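Local structure of thiosulfate sulfurtransferase (Pseudomonas aeruginosa, 1YT8) at residues A448-Q451 / A452-K456; R254-A257 / V258-A262. The protein probably transfers sulfur from thiosulfate to cyanide, as a protein built of four rhodanese-like units, and holds a sulfite ion in this structure. All coordinates share one frame; numbering follows the deposited sequence.

Contact 1 of 2, residues A448-Q451 / A452-K456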
loop_
_atom_site.group_PDB
_atom_site.type_symbol
_atom_site.label_atom_id
_atom_site.label_comp_id
_atom_site.label_asym_id
_atom_site.label_seq_id
_atom_site.Cartn_x
_atom_site.Cartn_y
_atom_site.Cartn_z
ATOM N N ALA A 448 17.304 3.938 -21.907
ATOM C CA ALA A 448 17.838 2.864 -22.737
ATOM C C ALA A 448 16.803 2.225 -23.658
ATOM O O ALA A 448 17.094 1.944 -24.824
ATOM C CB ALA A 448 18.488 1.792 -21.856
ATOM N N GLU A 449 15.599 1.993 -23.146
ATOM C CA GLU A 449 14.555 1.383 -23.960
ATOM C C GLU A 449 14.079 2.320 -25.065
ATOM O O GLU A 449 13.863 1.896 -26.198
ATOM C CB GLU A 449 13.355 0.963 -23.106
ATOM C CG GLU A 449 12.404 0.073 -23.891
ATOM C CD GLU A 449 11.223 -0.432 -23.090
ATOM O OE1 GLU A 449 11.280 -0.433 -21.842
ATOM O OE2 GLU A 449 10.236 -0.849 -23.728
ATOM N N VAL A 450 13.909 3.595 -24.742
ATOM C CA VAL A 450 13.462 4.537 -25.759
ATOM C C VAL A 450 14.513 4.628 -26.869
ATOM O O VAL A 450 14.175 4.681 -28.053
ATOM C CB VAL A 450 13.200 5.937 -25.158
ATOM C CG1 VAL A 450 12.793 6.898 -26.263
ATOM C CG2 VAL A 450 12.083 5.851 -24.107
ATOM N N GLN A 451 15.786 4.630 -26.489
ATOM C CA GLN A 451 16.855 4.690 -27.483
ATOM C C GLN A 451 16.814 3.457 -28.373
ATOM O O GLN A 451 16.950 3.553 -29.591
ATOM C CB GLN A 451 18.225 4.759 -26.807
ATOM C CG GLN A 451 18.482 6.016 -26.011
ATOM C CD GLN A 451 19.805 5.954 -25.286
ATOM O OE1 GLN A 451 20.074 5.004 -24.554
ATOM N NE2 GLN A 451 20.641 6.968 -25.483
ATOM N N ALA A 452 16.625 2.293 -27.758
ATOM C CA ALA A 452 16.580 1.036 -28.502
ATOM C C ALA A 452 15.408 0.962 -29.475
ATOM O O ALA A 452 15.574 0.582 -30.637
ATOM C CB ALA A 452 16.528 -0.145 -27.532
ATOM N N LEU A 453 14.223 1.335 -29.002
ATOM C CA LEU A 453 13.029 1.291 -29.837
ATOM C C LEU A 453 12.991 2.346 -30.943
ATOM O O LEU A 453 12.490 2.081 -32.039
ATOM C CB LEU A 453 11.775 1.434 -28.961
ATOM C CG LEU A 453 11.513 0.311 -27.955
ATOM C CD1 LEU A 453 10.464 0.762 -26.939
ATOM C CD2 LEU A 453 11.055 -0.944 -28.697
ATOM N N SER A 454 13.525 3.532 -30.670
ATOM C CA SER A 454 13.485 4.611 -31.657
ATOM C C SER A 454 14.728 4.806 -32.511
ATOM O O SER A 454 14.627 5.246 -33.658
ATOM C CB SER A 454 13.171 5.942 -30.969
ATOM O OG SER A 454 14.283 6.396 -30.217
ATOM N N GLY A 455 15.895 4.500 -31.953
ATOM C CA GLY A 455 17.126 4.694 -32.696
ATOM C C GLY A 455 17.368 6.183 -32.881
ATOM O O GLY A 455 18.104 6.599 -33.777
ATOM N N LYS A 456 16.742 6.985 -32.022
ATOM C CA LYS A 456 16.865 8.441 -32.073
ATOM C C LYS A 456 17.564 8.984 -30.827
ATOM O O LYS A 456 17.731 8.272 -29.835
ATOM C CB LYS A 456 15.472 9.079 -32.177
ATOM C CG LYS A 456 14.695 8.748 -33.445
ATOM C CD LYS A 456 15.342 9.393 -34.670
ATOM C CE LYS A 456 14.479 9.232 -35.909
ATOM N NZ LYS A 456 14.230 7.797 -36.220
#
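Ala452 N donates to Ala448 O at 3.0 Å in the C-terminal part of helix 441-454, the crossover helix of a beta-alpha-beta unit in a rhodanese-like domain. Next along, Leu453 N bonds to Glu449 O at 2.9 Å, and the two side chains run alongside each other in one direction. The Glu449 chain, with CG anti to the backbone N (chi1 -168°) and extended beyond, lays its CG 3.7 Å from Leu453 CD1, and Glu449 OE2 touches that same methyl, Leu453 CD1, at 3.6 Å. Its other oxygen, OE1, forms a salt bridge with Arg82, while Leu453 also rests on Leu420 and Leu424 of helix 420-427. Ser454 grips Val450 O twice, through its backbone N at 2.9 Å and through OG at 2.8 Å, the two donors arriving from opposite faces of the carbonyl plane. Val450 itself is buried against Tyr433 and Leu435 of the preceding strand. Gly455, the first residue to leave helical geometry, has positive phi (68°) but still gives its N-H to Gln451 O at 2.8 Å. The Ser454 hydroxyl ties the helix end to the chain leaving it in an ST turn, with Lys456 N donating to Ser454 OG at 3.1 Å.

Contact 2 of 2, residues R254-A257 / V258-A262; sequences RARA and VADRA
Arg256 O receives the N-H of Asp260 at 2.9 Å, one of four consecutive i to i+4 backbone bonds that make this stretch about two regular turns of helix 245-262, the helix that leads into edge strand 265-267 of a five-stranded parallel rhodanese sheet. The same two residues are joined again through their side chains, in an i to i+4 salt bridge on the helix surface. Arg256 starts away from the following turn, but a bend about CB-CG (chi2 52°) turns the chain back, bringing NE to 3.1 Å from Asp260 OD1. The carboxylate oxygen lies at the edge of the guanidinium, in its plane, and is approached on its syn side but somewhat out of the carboxylate plane; the N-H points at it with an angle of 155°. The two flat groups are far from coplanar, their planes 76° apart, and the bond runs through NE rather than as a paired, two-pronged contact. The aliphatic part joins in, with Arg256 CD 3.6 Å from Asp260 OD1. Beyond NE, the guanidinium comes close to that of Arg266, and the aspartate probably offsets part of this concentration of positive charge.

The face toward helix 334-344 carries Ala255, Val258 and Ala259. Ala255 and Ala259, spaced one turn apart and linked by a bond from Ala259 N to Ala255 O, both touch Asn336, and Val258 adds a contact with Ser340. Arg261 reaches out to Ile529 and Glu530 at the C-terminal end of the model. Within the helix, the valine branch beside the backbone N lies over the previous turn, Val258 CG2 standing 3.3 Å from Arg254 O.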
loop_
_atom_site.group_PDB
_atom_site.type_symbol
_atom_site.label_atom_id
_atom_site.label_comp_id
_atom_site.label_asym_id
_atom_site.label_seq_id
_atom_site.Cartn_x
_atom_site.Cartn_y
_atom_site.Cartn_z
ATOM N N ARG A 254 -2.286 -3.428 28.213
ATOM C CA ARG A 254 -3.350 -4.151 27.518
ATOM C C ARG A 254 -2.873 -4.640 26.149
ATOM O O ARG A 254 -3.133 -5.783 25.761
ATOM C CB ARG A 254 -4.568 -3.245 27.320
ATOM C CG ARG A 254 -5.219 -2.741 28.598
ATOM C CD ARG A 254 -6.072 -3.803 29.262
ATOM N NE ARG A 254 -6.961 -3.212 30.262
ATOM C CZ ARG A 254 -7.949 -3.863 30.868
ATOM N NH1 ARG A 254 -8.183 -5.137 30.580
ATOM N NH2 ARG A 254 -8.709 -3.236 31.757
ATOM N N ALA A 255 -2.179 -3.765 25.424
ATOM C CA ALA A 255 -1.664 -4.088 24.094
ATOM C C ALA A 255 -0.647 -5.222 24.139
ATOM O O ALA A 255 -0.687 -6.134 23.315
ATOM C CB ALA A 255 -1.028 -2.849 23.463
ATOM N N ARG A 256 0.274 -5.160 25.095
ATOM C CA ARG A 256 1.280 -6.206 25.224
ATOM C C ARG A 256 0.609 -7.556 25.474
ATOM O O ARG A 256 1.068 -8.586 24.978
ATOM C CB ARG A 256 2.255 -5.870 26.362
ATOM C CG ARG A 256 3.304 -6.949 26.646
ATOM C CD ARG A 256 4.072 -7.370 25.391
ATOM N NE ARG A 256 5.128 -8.331 25.707
ATOM C CZ ARG A 256 6.322 -8.000 26.189
ATOM N NH1 ARG A 256 6.626 -6.727 26.405
ATOM N NH2 ARG A 256 7.209 -8.945 26.476
ATOM N N ALA A 257 -0.482 -7.551 26.234
ATOM C CA ALA A 257 -1.204 -8.787 26.521
ATOM C C ALA A 257 -1.821 -9.347 25.236
ATOM O O ALA A 257 -1.830 -10.561 25.014
ATOM C CB ALA A 257 -2.292 -8.532 27.562
ATOM N N VAL A 258 -2.342 -8.461 24.390
ATOM C CA VAL A 258 -2.939 -8.888 23.127
ATOM C C VAL A 258 -1.860 -9.497 22.232
ATOM O O VAL A 258 -2.065 -10.545 21.617
ATOM C CB VAL A 258 -3.605 -7.699 22.395
ATOM C CG1 VAL A 258 -4.144 -8.149 21.035
ATOM C CG2 VAL A 258 -4.738 -7.146 23.247
ATOM N N ALA A 259 -0.707 -8.840 22.175
ATOM C CA ALA A 259 0.412 -9.313 21.366
ATOM C C ALA A 259 0.898 -10.676 21.860
ATOM O O ALA A 259 1.142 -11.582 21.061
ATOM C CB ALA A 259 1.551 -8.303 21.406
ATOM N N ASP A 260 1.040 -10.827 23.175
ATOM C CA ASP A 260 1.492 -12.105 23.717
ATOM C C ASP A 260 0.486 -13.194 23.362
ATOM O O ASP A 260 0.863 -14.311 23.012
ATOM C CB ASP A 260 1.648 -12.039 25.242
ATOM C CG ASP A 260 2.796 -11.142 25.680
ATOM O OD1 ASP A 260 3.761 -10.965 24.903
ATOM O OD2 ASP A 260 2.739 -10.626 26.819
ATOM N N ARG A 261 -0.796 -12.849 23.441
ATOM C CA ARG A 261 -1.888 -13.773 23.145
ATOM C C ARG A 261 -1.810 -14.261 21.696
ATOM O O ARG A 261 -2.072 -15.432 21.409
ATOM C CB ARG A 261 -3.227 -13.060 23.379
ATOM C CG ARG A 261 -4.389 -13.932 23.849
ATOM C CD ARG A 261 -4.844 -14.936 22.809
ATOM N NE ARG A 261 -6.156 -15.484 23.145
ATOM C CZ ARG A 261 -6.805 -16.393 22.420
ATOM N NH1 ARG A 261 -6.267 -16.873 21.305
ATOM N NH2 ARG A 261 -8.003 -16.817 22.806
ATOM N N ALA A 262 -1.446 -13.359 20.790
ATOM C CA ALA A 262 -1.356 -13.692 19.369
ATOM C C ALA A 262 -0.055 -14.388 18.971
ATOM O O ALA A 262 0.113 -14.791 17.818
ATOM C CB ALA A 262 -1.544 -12.434 18.537
#

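How the contacts relate
Both contacts are held by i to i+4 backbone bonds, but they lie on different helices, 441-454 and 245-262, with centres 56 Å apart on opposite sides of the chain's centre. Contact 1 is a surface contact in the C-terminal part of a helix inside a beta-alpha-beta crossover; contact 2 is partly buried, on a helix that precedes strand 265-267. Both meet a neighbouring helix, and contact 1 also touches strands 432-436 and 458-461. Their side-chain chemistry differs. At residues 448-456 a hydroxyl serves the backbone where the helix stops, and the acidic side chain finds its charge partner elsewhere in the chain. At 254-262 opposite charges pair within the helix itself, while small apolar residues face the neighbouring helix.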